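PDB 6V82: tryptophan synthase alpha chain from Chlamydia trachomatis, which probably catalyses the aldol cleavage of indoleglycerol phosphate to indole and glyceraldehyde 3-phosphate, as part of the last step of L-tryptophan biosynthesis. Local coordinates for residues 46-51 and 69-74; 75-80 and 106-111; 5-8 and 12-15; 216-219 and 223-226; 140-145 and 167-172. One frame throughout, in Å; residues are numbered along the deposited sequence.

Contact 1: 46-51 and 69-74; sequences GFPFSD and ENLTSE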
# COMPACT_ATOMS: atom_id res chain seq x y z
N GLY A 46 36.27 6.07 -30.08
CA GLY A 46 34.94 6.25 -29.53
C GLY A 46 34.73 7.63 -28.93
O GLY A 46 35.49 8.05 -28.05
N PHE A 47 33.73 8.35 -29.43
CA PHE A 47 33.19 9.53 -28.76
C PHE A 47 32.35 9.02 -27.59
O PHE A 47 31.29 8.40 -27.81
CB PHE A 47 32.36 10.37 -29.74
CG PHE A 47 32.15 11.82 -29.31
CD1 PHE A 47 32.03 12.83 -30.27
CD2 PHE A 47 32.03 12.17 -27.97
CE1 PHE A 47 31.81 14.17 -29.90
CE2 PHE A 47 31.82 13.51 -27.59
CZ PHE A 47 31.71 14.51 -28.56
N PRO A 48 32.80 9.18 -26.35
CA PRO A 48 32.06 8.60 -25.22
C PRO A 48 30.73 9.31 -25.03
O PRO A 48 30.64 10.54 -25.11
CB PRO A 48 32.99 8.82 -24.03
CG PRO A 48 33.83 9.97 -24.45
CD PRO A 48 34.05 9.82 -25.91
N PHE A 49 29.69 8.51 -24.79
CA PHE A 49 28.34 9.02 -24.61
C PHE A 49 27.86 8.63 -23.23
O PHE A 49 28.23 7.58 -22.70
CB PHE A 49 27.40 8.48 -25.69
CG PHE A 49 26.01 9.04 -25.62
CD1 PHE A 49 25.80 10.40 -25.52
CD2 PHE A 49 24.91 8.19 -25.67
CE1 PHE A 49 24.51 10.91 -25.46
CE2 PHE A 49 23.62 8.70 -25.61
CZ PHE A 49 23.42 10.05 -25.50
N SER A 50 27.04 9.49 -22.63
CA SER A 50 26.58 9.23 -21.28
C SER A 50 25.65 8.02 -21.20
O SER A 50 25.44 7.48 -20.11
CB SER A 50 25.88 10.46 -20.71
OG SER A 50 24.66 10.69 -21.40
N ASP A 51 25.06 7.60 -22.33
CA ASP A 51 24.02 6.57 -22.31
C ASP A 51 24.20 5.62 -23.49
O ASP A 51 23.31 5.46 -24.32
CB ASP A 51 22.64 7.20 -22.30
CG ASP A 51 22.28 7.75 -20.93
OD1 ASP A 51 21.58 7.03 -20.15
OD2 ASP A 51 22.73 8.88 -20.62
N GLU A 69 36.65 12.28 -16.79
CA GLU A 69 37.91 12.96 -17.04
C GLU A 69 37.75 14.08 -18.07
O GLU A 69 38.74 14.52 -18.67
CB GLU A 69 38.97 11.96 -17.49
CG GLU A 69 39.10 10.80 -16.53
CD GLU A 69 40.18 9.83 -16.92
OE1 GLU A 69 41.34 10.28 -17.07
OE2 GLU A 69 39.88 8.62 -17.08
N ASN A 70 36.51 14.52 -18.29
CA ASN A 70 36.21 15.78 -18.98
C ASN A 70 36.55 15.72 -20.46
O ASN A 70 37.05 16.69 -21.02
CB ASN A 70 36.95 16.95 -18.32
CG ASN A 70 36.51 17.17 -16.89
OD1 ASN A 70 35.31 17.23 -16.59
ND2 ASN A 70 37.48 17.29 -15.98
N LEU A 71 36.27 14.59 -21.12
CA LEU A 71 36.30 14.61 -22.57
C LEU A 71 35.18 15.51 -23.08
O LEU A 71 34.02 15.40 -22.65
CB LEU A 71 36.17 13.21 -23.18
CG LEU A 71 36.19 13.45 -24.70
CD1 LEU A 71 37.29 12.69 -25.42
CD2 LEU A 71 34.82 13.21 -25.37
N THR A 72 35.52 16.41 -23.99
CA THR A 72 34.58 17.33 -24.61
C THR A 72 34.73 17.23 -26.12
O THR A 72 35.67 16.61 -26.63
CB THR A 72 34.82 18.77 -24.18
OG1 THR A 72 36.11 19.20 -24.66
CG2 THR A 72 34.75 18.90 -22.65
N SER A 73 33.79 17.86 -26.84
CA SER A 73 33.92 17.88 -28.29
C SER A 73 35.19 18.61 -28.73
O SER A 73 35.67 18.37 -29.85
CB SER A 73 32.69 18.52 -28.93
OG SER A 73 32.48 19.83 -28.44
N GLU A 74 35.76 19.45 -27.87
CA GLU A 74 37.00 20.17 -28.15
C GLU A 74 38.25 19.33 -27.87
O GLU A 74 39.18 19.34 -28.68
CB GLU A 74 37.05 21.47 -27.35
CG GLU A 74 36.07 22.55 -27.83
CD GLU A 74 36.26 22.93 -29.30
OE1 GLU A 74 37.40 23.24 -29.72
OE2 GLU A 74 35.25 22.92 -30.04

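Contact 2: 75-80 and 106-111; sequences TLLEIV and LDYLRR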
# COMPACT_ATOMS: atom_id res chain seq x y z
N THR A 75 38.31 18.61 -26.73
CA THR A 75 39.51 17.82 -26.49
C THR A 75 39.57 16.59 -27.39
O THR A 75 40.65 16.04 -27.60
CB THR A 75 39.63 17.37 -25.03
OG1 THR A 75 38.63 16.39 -24.74
CG2 THR A 75 39.51 18.54 -24.08
N LEU A 76 38.42 16.15 -27.91
CA LEU A 76 38.43 15.12 -28.94
C LEU A 76 39.21 15.57 -30.17
O LEU A 76 39.99 14.80 -30.74
CB LEU A 76 36.99 14.75 -29.31
CG LEU A 76 36.80 13.79 -30.49
CD1 LEU A 76 37.28 12.38 -30.19
CD2 LEU A 76 35.34 13.76 -30.89
N LEU A 77 39.04 16.84 -30.57
CA LEU A 77 39.86 17.40 -31.64
C LEU A 77 41.34 17.40 -31.26
O LEU A 77 42.19 17.07 -32.10
CB LEU A 77 39.40 18.82 -31.98
CG LEU A 77 38.00 18.92 -32.61
CD1 LEU A 77 37.68 20.36 -32.92
CD2 LEU A 77 37.90 18.07 -33.86
N GLU A 78 41.67 17.77 -30.02
CA GLU A 78 43.05 17.68 -29.56
C GLU A 78 43.59 16.27 -29.69
O GLU A 78 44.75 16.07 -30.08
CB GLU A 78 43.17 18.07 -28.09
CG GLU A 78 43.06 19.50 -27.74
CD GLU A 78 43.40 19.69 -26.27
OE1 GLU A 78 44.48 19.19 -25.85
OE2 GLU A 78 42.58 20.29 -25.55
N ILE A 79 42.77 15.28 -29.32
CA ILE A 79 43.20 13.88 -29.37
C ILE A 79 43.50 13.48 -30.81
O ILE A 79 44.56 12.91 -31.11
CB ILE A 79 42.13 12.97 -28.76
CG1 ILE A 79 42.13 13.13 -27.24
CG2 ILE A 79 42.38 11.52 -29.17
CD1 ILE A 79 40.96 12.48 -26.60
N VAL A 80 42.57 13.78 -31.72
CA VAL A 80 42.77 13.43 -33.12
C VAL A 80 43.98 14.14 -33.68
O VAL A 80 44.77 13.56 -34.44
CB VAL A 80 41.50 13.74 -33.94
CG1 VAL A 80 41.78 13.51 -35.43
CG2 VAL A 80 40.35 12.89 -33.45
N LEU A 106 27.51 21.78 -38.75
CA LEU A 106 28.26 21.38 -39.93
C LEU A 106 29.72 21.77 -39.80
O LEU A 106 30.61 21.03 -40.25
CB LEU A 106 27.64 22.01 -41.18
CG LEU A 106 28.20 21.48 -42.49
CD1 LEU A 106 27.99 19.97 -42.57
CD2 LEU A 106 27.54 22.17 -43.64
N ASP A 107 29.99 22.92 -39.18
CA ASP A 107 31.37 23.37 -39.06
C ASP A 107 32.20 22.43 -38.21
O ASP A 107 33.39 22.22 -38.46
CB ASP A 107 31.43 24.79 -38.49
CG ASP A 107 32.85 25.29 -38.36
OD1 ASP A 107 33.47 25.63 -39.39
OD2 ASP A 107 33.35 25.30 -37.21
N TYR A 108 31.59 21.83 -37.18
CA TYR A 108 32.33 20.88 -36.36
C TYR A 108 32.72 19.66 -37.18
O TYR A 108 33.80 19.10 -36.99
CB TYR A 108 31.52 20.49 -35.14
CG TYR A 108 32.28 19.58 -34.21
CD1 TYR A 108 33.27 20.08 -33.38
CD2 TYR A 108 32.02 18.21 -34.18
CE1 TYR A 108 33.98 19.24 -32.53
CE2 TYR A 108 32.71 17.36 -33.34
CZ TYR A 108 33.69 17.89 -32.52
OH TYR A 108 34.37 17.06 -31.67
N LEU A 109 31.85 19.23 -38.10
CA LEU A 109 32.20 18.12 -38.97
C LEU A 109 33.43 18.45 -39.81
O LEU A 109 34.34 17.62 -39.95
CB LEU A 109 31.02 17.75 -39.86
CG LEU A 109 29.82 17.16 -39.13
CD1 LEU A 109 28.73 16.82 -40.14
CD2 LEU A 109 30.21 15.93 -38.30
N ARG A 110 33.47 19.65 -40.39
CA ARG A 110 34.65 20.10 -41.11
C ARG A 110 35.88 20.12 -40.22
O ARG A 110 36.96 19.70 -40.64
CB ARG A 110 34.42 21.49 -41.72
CG ARG A 110 33.58 21.45 -42.98
CD ARG A 110 33.51 22.80 -43.65
NE ARG A 110 32.73 23.73 -42.85
CZ ARG A 110 31.53 24.17 -43.20
NH1 ARG A 110 30.87 25.02 -42.41
NH2 ARG A 110 31.00 23.78 -44.36
N ARG A 111 35.73 20.59 -38.97
CA ARG A 111 36.87 20.59 -38.06
C ARG A 111 37.34 19.17 -37.77
O ARG A 111 38.55 18.94 -37.62
CB ARG A 111 36.51 21.34 -36.77
CG ARG A 111 36.28 22.85 -36.97
CD ARG A 111 35.76 23.52 -35.69
NE ARG A 111 36.83 23.70 -34.71
CZ ARG A 111 36.70 23.53 -33.39
NH1 ARG A 111 35.53 23.16 -32.86
NH2 ARG A 111 37.76 23.73 -32.60

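Contact 3: 5-8 and 12-15; sequences TQVF and KLCI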
# COMPACT_ATOMS: atom_id res chain seq x y z
N THR A 5 39.57 3.81 -48.53
CA THR A 5 39.63 3.00 -49.74
C THR A 5 41.06 2.59 -50.05
O THR A 5 41.31 1.46 -50.50
CB THR A 5 39.02 3.76 -50.92
OG1 THR A 5 39.91 4.80 -51.34
CG2 THR A 5 37.69 4.38 -50.52
N GLN A 6 42.03 3.48 -49.79
CA GLN A 6 43.43 3.12 -49.98
C GLN A 6 43.83 1.95 -49.09
O GLN A 6 44.43 0.98 -49.55
CB GLN A 6 44.34 4.33 -49.73
CG GLN A 6 44.56 5.23 -50.94
CD GLN A 6 45.30 4.53 -52.08
OE1 GLN A 6 44.71 4.20 -53.11
NE2 GLN A 6 46.60 4.31 -51.90
N VAL A 7 43.48 2.02 -47.80
CA VAL A 7 44.00 1.04 -46.86
C VAL A 7 43.44 -0.35 -47.15
O VAL A 7 44.10 -1.36 -46.85
CB VAL A 7 43.72 1.47 -45.40
CG1 VAL A 7 42.27 1.27 -45.03
CG2 VAL A 7 44.62 0.71 -44.45
N PHE A 8 42.25 -0.45 -47.74
CA PHE A 8 41.68 -1.75 -48.04
C PHE A 8 42.21 -2.34 -49.34
O PHE A 8 41.80 -3.45 -49.70
CB PHE A 8 40.15 -1.66 -48.08
CG PHE A 8 39.50 -1.82 -46.73
CD1 PHE A 8 38.97 -0.73 -46.06
CD2 PHE A 8 39.44 -3.07 -46.12
CE1 PHE A 8 38.38 -0.88 -44.82
CE2 PHE A 8 38.87 -3.22 -44.88
CZ PHE A 8 38.34 -2.13 -44.22
N LYS A 12 42.83 -7.92 -45.35
CA LYS A 12 42.75 -8.46 -43.99
C LYS A 12 43.36 -7.48 -42.98
O LYS A 12 44.46 -7.66 -42.46
CB LYS A 12 43.43 -9.83 -43.92
CG LYS A 12 43.09 -10.76 -45.09
CD LYS A 12 43.62 -12.18 -44.87
CE LYS A 12 45.03 -12.19 -44.25
NZ LYS A 12 46.07 -11.52 -45.10
N LEU A 13 42.59 -6.43 -42.71
CA LEU A 13 42.98 -5.34 -41.83
C LEU A 13 42.48 -5.59 -40.41
O LEU A 13 41.50 -6.29 -40.17
CB LEU A 13 42.41 -4.02 -42.36
CG LEU A 13 42.72 -3.70 -43.82
CD1 LEU A 13 42.22 -2.31 -44.14
CD2 LEU A 13 44.22 -3.81 -44.10
N CYS A 14 43.18 -4.99 -39.45
CA CYS A 14 42.77 -5.05 -38.05
C CYS A 14 42.30 -3.67 -37.62
O CYS A 14 43.06 -2.70 -37.70
CB CYS A 14 43.90 -5.51 -37.14
SG CYS A 14 43.53 -5.16 -35.40
N ILE A 15 41.05 -3.58 -37.15
CA ILE A 15 40.50 -2.36 -36.58
C ILE A 15 40.61 -2.45 -35.06
O ILE A 15 40.23 -3.46 -34.46
CB ILE A 15 39.04 -2.14 -37.01
CG1 ILE A 15 38.91 -2.19 -38.54
CG2 ILE A 15 38.52 -0.82 -36.45
CD1 ILE A 15 37.46 -2.22 -39.03

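Contact 4: 216-219 and 223-226; sequences HVLN and GFIV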
# COMPACT_ATOMS: atom_id res chain seq x y z
N HIS A 216 40.16 -16.82 -38.31
CA HIS A 216 38.92 -17.43 -38.78
C HIS A 216 38.03 -16.40 -39.49
O HIS A 216 37.50 -16.67 -40.58
CB HIS A 216 38.17 -18.04 -37.59
CG HIS A 216 36.87 -18.67 -37.97
ND1 HIS A 216 36.79 -19.90 -38.59
CD2 HIS A 216 35.60 -18.23 -37.82
CE1 HIS A 216 35.52 -20.20 -38.80
NE2 HIS A 216 34.78 -19.21 -38.34
N VAL A 217 37.87 -15.22 -38.88
CA VAL A 217 37.01 -14.19 -39.46
C VAL A 217 37.54 -13.74 -40.82
O VAL A 217 36.77 -13.52 -41.75
CB VAL A 217 36.89 -13.01 -38.47
CG1 VAL A 217 36.42 -11.75 -39.19
CG2 VAL A 217 35.95 -13.38 -37.34
N LEU A 218 38.87 -13.61 -40.96
CA LEU A 218 39.47 -13.10 -42.18
C LEU A 218 39.31 -14.03 -43.38
O LEU A 218 39.58 -13.60 -44.51
CB LEU A 218 40.95 -12.79 -41.94
CG LEU A 218 41.24 -11.70 -40.91
CD1 LEU A 218 42.72 -11.65 -40.56
CD2 LEU A 218 40.75 -10.34 -41.37
N ASN A 219 38.89 -15.29 -43.18
CA ASN A 219 38.58 -16.17 -44.30
C ASN A 219 37.51 -15.58 -45.22
O ASN A 219 37.50 -15.87 -46.42
CB ASN A 219 38.10 -17.54 -43.80
CG ASN A 219 39.23 -18.49 -43.48
OD1 ASN A 219 40.24 -18.53 -44.19
ND2 ASN A 219 39.07 -19.27 -42.41
N GLY A 223 38.21 -7.57 -42.86
CA GLY A 223 38.97 -7.21 -41.68
C GLY A 223 38.24 -7.71 -40.45
O GLY A 223 37.12 -8.23 -40.54
N PHE A 224 38.89 -7.56 -39.31
CA PHE A 224 38.26 -7.86 -38.03
C PHE A 224 38.47 -6.68 -37.09
O PHE A 224 39.41 -5.90 -37.25
CB PHE A 224 38.82 -9.15 -37.40
CG PHE A 224 40.27 -9.06 -37.01
CD1 PHE A 224 41.26 -9.27 -37.95
CD2 PHE A 224 40.63 -8.78 -35.71
CE1 PHE A 224 42.60 -9.18 -37.60
CE2 PHE A 224 41.96 -8.70 -35.34
CZ PHE A 224 42.95 -8.90 -36.29
N ILE A 225 37.59 -6.55 -36.11
CA ILE A 225 37.66 -5.46 -35.15
C ILE A 225 37.93 -6.04 -33.76
O ILE A 225 37.30 -7.03 -33.36
CB ILE A 225 36.39 -4.59 -35.17
CG1 ILE A 225 36.45 -3.52 -34.08
CG2 ILE A 225 35.14 -5.43 -35.04
CD1 ILE A 225 35.34 -2.49 -34.20
N VAL A 226 38.89 -5.45 -33.06
CA VAL A 226 39.15 -5.72 -31.65
C VAL A 226 38.45 -4.60 -30.88
O VAL A 226 38.99 -3.50 -30.73
CB VAL A 226 40.65 -5.75 -31.36
CG1 VAL A 226 40.89 -6.00 -29.89
CG2 VAL A 226 41.36 -6.78 -32.23

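Contact 5: 140-145 and 167-172; sequences DLLAVG and YARGFL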
# COMPACT_ATOMS: atom_id res chain seq x y z
N ASP A 140 25.31 15.68 -44.57
CA ASP A 140 26.33 16.56 -44.02
C ASP A 140 27.71 15.91 -44.04
O ASP A 140 28.71 16.58 -44.31
CB ASP A 140 25.96 16.97 -42.59
CG ASP A 140 24.86 18.05 -42.54
OD1 ASP A 140 24.28 18.39 -43.59
OD2 ASP A 140 24.59 18.57 -41.43
N LEU A 141 27.79 14.60 -43.74
CA LEU A 141 29.06 13.88 -43.80
C LEU A 141 29.62 13.90 -45.22
O LEU A 141 30.80 14.21 -45.43
CB LEU A 141 28.89 12.44 -43.34
CG LEU A 141 28.72 12.14 -41.85
CD1 LEU A 141 28.77 10.63 -41.63
CD2 LEU A 141 29.79 12.83 -41.03
N LEU A 142 28.79 13.55 -46.20
CA LEU A 142 29.23 13.54 -47.58
C LEU A 142 29.68 14.92 -48.03
O LEU A 142 30.66 15.05 -48.76
CB LEU A 142 28.12 13.02 -48.49
CG LEU A 142 27.83 11.54 -48.35
CD1 LEU A 142 26.81 11.12 -49.38
CD2 LEU A 142 29.11 10.77 -48.51
N ALA A 143 28.97 15.96 -47.58
CA ALA A 143 29.26 17.31 -48.02
C ALA A 143 30.66 17.76 -47.60
O ALA A 143 31.28 18.56 -48.30
CB ALA A 143 28.21 18.29 -47.49
N VAL A 144 31.16 17.25 -46.48
CA VAL A 144 32.47 17.65 -45.99
C VAL A 144 33.55 16.61 -46.28
O VAL A 144 34.71 16.83 -45.91
CB VAL A 144 32.43 17.97 -44.48
CG1 VAL A 144 31.27 18.90 -44.17
CG2 VAL A 144 32.34 16.70 -43.68
N GLY A 145 33.21 15.50 -46.93
CA GLY A 145 34.21 14.51 -47.31
C GLY A 145 34.49 13.43 -46.29
O GLY A 145 35.51 12.73 -46.41
N TYR A 167 24.39 6.12 -49.02
CA TYR A 167 25.25 6.87 -48.11
C TYR A 167 26.53 6.14 -47.71
O TYR A 167 27.46 6.80 -47.22
CB TYR A 167 24.47 7.24 -46.85
CG TYR A 167 23.32 8.18 -47.12
CD1 TYR A 167 23.55 9.47 -47.59
CD2 TYR A 167 22.00 7.78 -46.92
CE1 TYR A 167 22.51 10.33 -47.85
CE2 TYR A 167 20.94 8.65 -47.18
CZ TYR A 167 21.21 9.92 -47.64
OH TYR A 167 20.18 10.80 -47.90
N ALA A 168 26.63 4.83 -47.91
CA ALA A 168 27.80 4.10 -47.45
C ALA A 168 29.04 4.48 -48.26
O ALA A 168 28.99 4.58 -49.49
CB ALA A 168 27.57 2.60 -47.53
N ARG A 169 30.15 4.70 -47.55
CA ARG A 169 31.45 4.94 -48.15
C ARG A 169 32.51 4.23 -47.32
O ARG A 169 32.28 3.88 -46.16
CB ARG A 169 31.80 6.44 -48.23
CG ARG A 169 30.80 7.33 -48.96
CD ARG A 169 30.80 7.06 -50.45
NE ARG A 169 30.04 8.07 -51.17
CZ ARG A 169 28.74 7.96 -51.45
NH1 ARG A 169 28.07 6.88 -51.09
NH2 ARG A 169 28.13 8.94 -52.11
N GLY A 170 33.67 4.02 -47.92
CA GLY A 170 34.77 3.39 -47.21
C GLY A 170 34.65 1.88 -47.08
O GLY A 170 35.28 1.13 -47.84
N PHE A 171 33.86 1.42 -46.11
CA PHE A 171 33.58 -0.00 -45.93
C PHE A 171 32.29 -0.12 -45.13
O PHE A 171 31.83 0.85 -44.52
CB PHE A 171 34.73 -0.73 -45.23
CG PHE A 171 34.90 -0.33 -43.79
CD1 PHE A 171 34.37 -1.10 -42.78
CD2 PHE A 171 35.58 0.84 -43.46
CE1 PHE A 171 34.52 -0.73 -41.45
CE2 PHE A 171 35.73 1.22 -42.13
CZ PHE A 171 35.20 0.43 -41.13
N LEU A 172 31.72 -1.32 -45.16
CA LEU A 172 30.48 -1.63 -44.45
C LEU A 172 30.77 -2.62 -43.34
O LEU A 172 31.45 -3.63 -43.55
CB LEU A 172 29.44 -2.23 -45.38
CG LEU A 172 28.52 -1.24 -46.08
CD1 LEU A 172 27.68 -2.00 -47.09
CD2 LEU A 172 27.63 -0.56 -45.05

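Contact 1: 46-51 and 69-74
The Phe47 ring meets Leu71 and Ser73 obliquely, its far end carrying the contact: CE2 lies 3.7 Å from Leu71 CD2, and CZ lies 4.0 Å from Ser73 CA. These residues belong to a TIM barrel, where 46-51 opens the loop that leaves the second strand, 42-46, and 69-74 joins helix 57-68 to helix 73-84. A second flat group, the Phe49 ring, takes no part in the crossing, but one face has the backbone N of Asp51 3.4 Å above it, offset toward the rim, so the loop folds back over its own aromatic side chain. Leu71 is the shared partner. With CG anti to the backbone N (chi1 179°), it extends into the corner between Phe47 and Pro48, and its CD2 also sits 3.5 Å from Pro48 CG on the proline ring. Every touching residue is buried and the contact is apolar; the hydroxyl of Ser73 turns elsewhere and bonds to an acidic side chain of another protein chain. His63, Ala66 and Leu67 of helix 57-68 pack on Pro48. The predicted proton acceptor Asp55 has its side chain about 9 Å from that of Pro48. Leu71 follows a turn in which Asn70, with positive phi, is the C-prime residue of a Schellman motif ending the preceding helix. Immediately afterwards Thr72 serves as N-cap of the next helix: its OG1 is hydrogen-bonded to Thr75 N and also accepts a weak bond from Glu74 N at 3.2 Å, with an N-H...O angle of 131°.

Contact 2: 75-80 and 106-111
Apolar contact comes first, and Leu77 supplies it. Its CD1 lies 3.9 Å from Tyr108 CE1, the leucine and the phenol sliding past one another in opposite directions. Tyr108 reaches this far because CG is anti to the backbone N (chi1 -176°), which carries the ring across toward helix 75-80. A methyl-on-guanidinium contact is the second kind: Leu77 CD1 stands over the centre of one face of the Arg111 group, 3.4 Å from CZ, and the arginine chain bends at chi3 (76°) to turn that face to it. In this TIM barrel helix 73-84 precedes strand 92-96, and helix 106-115 follows it after the short helix 98-102; the axes of the segments 75-80 and 106-111 run in nearly the same direction, 21° apart and 11.7 Å at closest approach. Leu76 makes a van der Waals contact with the phenol oxygen, its CD2 3.5 Å from Tyr108 OH and the side chains at about a right angle. The hydrogen bond of that hydroxyl is with Ser73 O, in the first turn of helix 73-84, while Arg111 NH1 forms a salt bridge with Glu74. The bridge probably helps hold the guanidinium at a fixed rotation. Leu77 also packs on Leu112 and Ala115, further along helix 106-115.

Contact 3: 5-8 and 12-15
In Leu13 the torsions set CG anti to the carbonyl carbon, beside the backbone N (chi1 -53°), with CD1 continuing the extended run (chi2 -174°), and this sends one methyl into the angle between Val7 and Phe8. That methyl does most of the touching. It lies over one face of the Phe8 ring, 3.6 Å from the ring centroid and 16° off the ring normal, a CH-pi contact. It is displaced toward the CD2-CE2 side of the ring, with Phe8 CD2 and CE2 both 3.5 Å from Leu13 CD1. Val7 meets the same methyl from another direction, its CG1 3.7 Å from Leu13 CD1, while the carbonyl Val7 O comes within 3.4 Å of CD1. No hydrogen bond crosses the contact; a single leucine end is wedged against two side chains and a peptide group. Ile42 of the adjoining strand touches Val7, Phe8 and Leu13 alike, so the three are gathered on a common apolar neighbour. Phe8 also meets the ring of Phe171, the planes at about 45°, and touches Val203. Ile42 is on the second strand and Val203 on the seventh, which is consistent with Phe8 reaching across the end of the barrel where the strands begin. The arrangement is that of the short N-terminal helix of tryptophan synthase alpha subunits, which closes the floor of the TIM barrel just before the chain enters the first strand, 13-19.

Contact 4: 216-219 and 223-226
The end of helix 211-218 and the start of strand 223-226 are close across a tight reversal, the CA atoms of Leu218 and Gly223 coming within 5.9 Å and those of Val217 and Phe224 within 6.6 Å. Leu218 makes contacts with both Gly223 and Phe224. Its CD2 rests 3.6 Å from Gly223 CA and, from the same methyl, 3.6 Å from Phe224 CD1, approaching that ring at its edge and in its plane. Leu218 CD1, displaced from the ring plane, lies 3.9 Å from Phe224 CE1. In Phe224 the ring is placed by chi1 of 66°, which sets CG between the backbone N and the carbonyl carbon, and chi2 of -83° turns the CD1 edge to the leucine. Val217 touches nearer the backbone of the same residue: CG1 is 4.0 Å from Phe224 CB and also reaches Gly223 O. That carbonyl has its hydrogen bond elsewhere, to Ser221 OG in the turn. Helix 211-218 here hands the chain to the eighth strand of the TIM barrel. Strand 223-226 pairs in parallel with the first, 13-19, through Leu13 and Ile15, while Val250 of the C-terminal helix 241-250 packs on Phe224 and Val217 leans on Asp204 of strand 202-205.

Contact 5: 140-145 and 167-172
Tyr167, the last residue of helix 158-167, meets Leu142 at the edge of its ring: Leu142 CD1 lies near the ring plane, 4.1 Å from Tyr167 CD1, and the two side chains run at about a right angle. The phenol oxygen is occupied elsewhere, hydrogen-bonded to Glu139 and to the backbone N of Ser135, so the ring is held from its far end by the helix 136-144 region as well. Ala168 follows as the first residue to leave the helical path, and its contribution is a carbonyl. Arg169 NH1 donates to Ala168 O at 2.9 Å and 166°; the acceptor lies in the guanidinium plane, while the donor stands 51° out of the carbonyl plane. The same nitrogen also bonds to Glu166 O, and the pair of backbone acceptors probably fixes how the group is turned. Arg169 itself bends at chi2 (-70°), folding the chain across Leu142 at about a right angle. One face of the guanidinium then receives Leu142 CD2, offset toward the rim, and the methylene Arg169 CG is 3.9 Å from that methyl. Leu142 CD1 also reaches the group, 3.7 Å from Arg169 NH2. Beyond this, Gly170 takes a positive phi, Phe171 turns its ring toward Phe8 and Tyr173, and Leu172 enters the sheet through backbone hydrogen bonds with Pro201 and Val203. In the segment 140-145, helix 136-144 ends in a Schellman motif with Gly145 at positive phi. In this TIM barrel, outer helix 136-144 packs on the connection that carries helix 158-167 into strand 172-175.

How the contacts relate
Five contacts sample one barrel, and they touch in one series, 1-2-5-3-4. Contacts 1 and 2 share helix 73-84, their centres 12 Å apart; Phe47 CD1 packs 3.5 Å from Leu76 CD2, and the polar pairs of Ser73 and Glu74 with helix 106-115 also join the two. Contact 2 meets contact 5 where Leu106 CD1 packs 3.6 Å from Asp140 CB. Contact 5 then reaches contact 3 through Phe8 CE1 and Phe171 CD2, at 3.6 Å. Contacts 3 and 4 reach neighbouring strands, joined by a probable hydrogen bond, Ile15 N to Phe224 O at 2.8 Å. The predicted proton acceptor Glu44 has its side chain about 10 Å from those of Phe47 and Phe8; contact 5 lies away from both predicted catalytic residues.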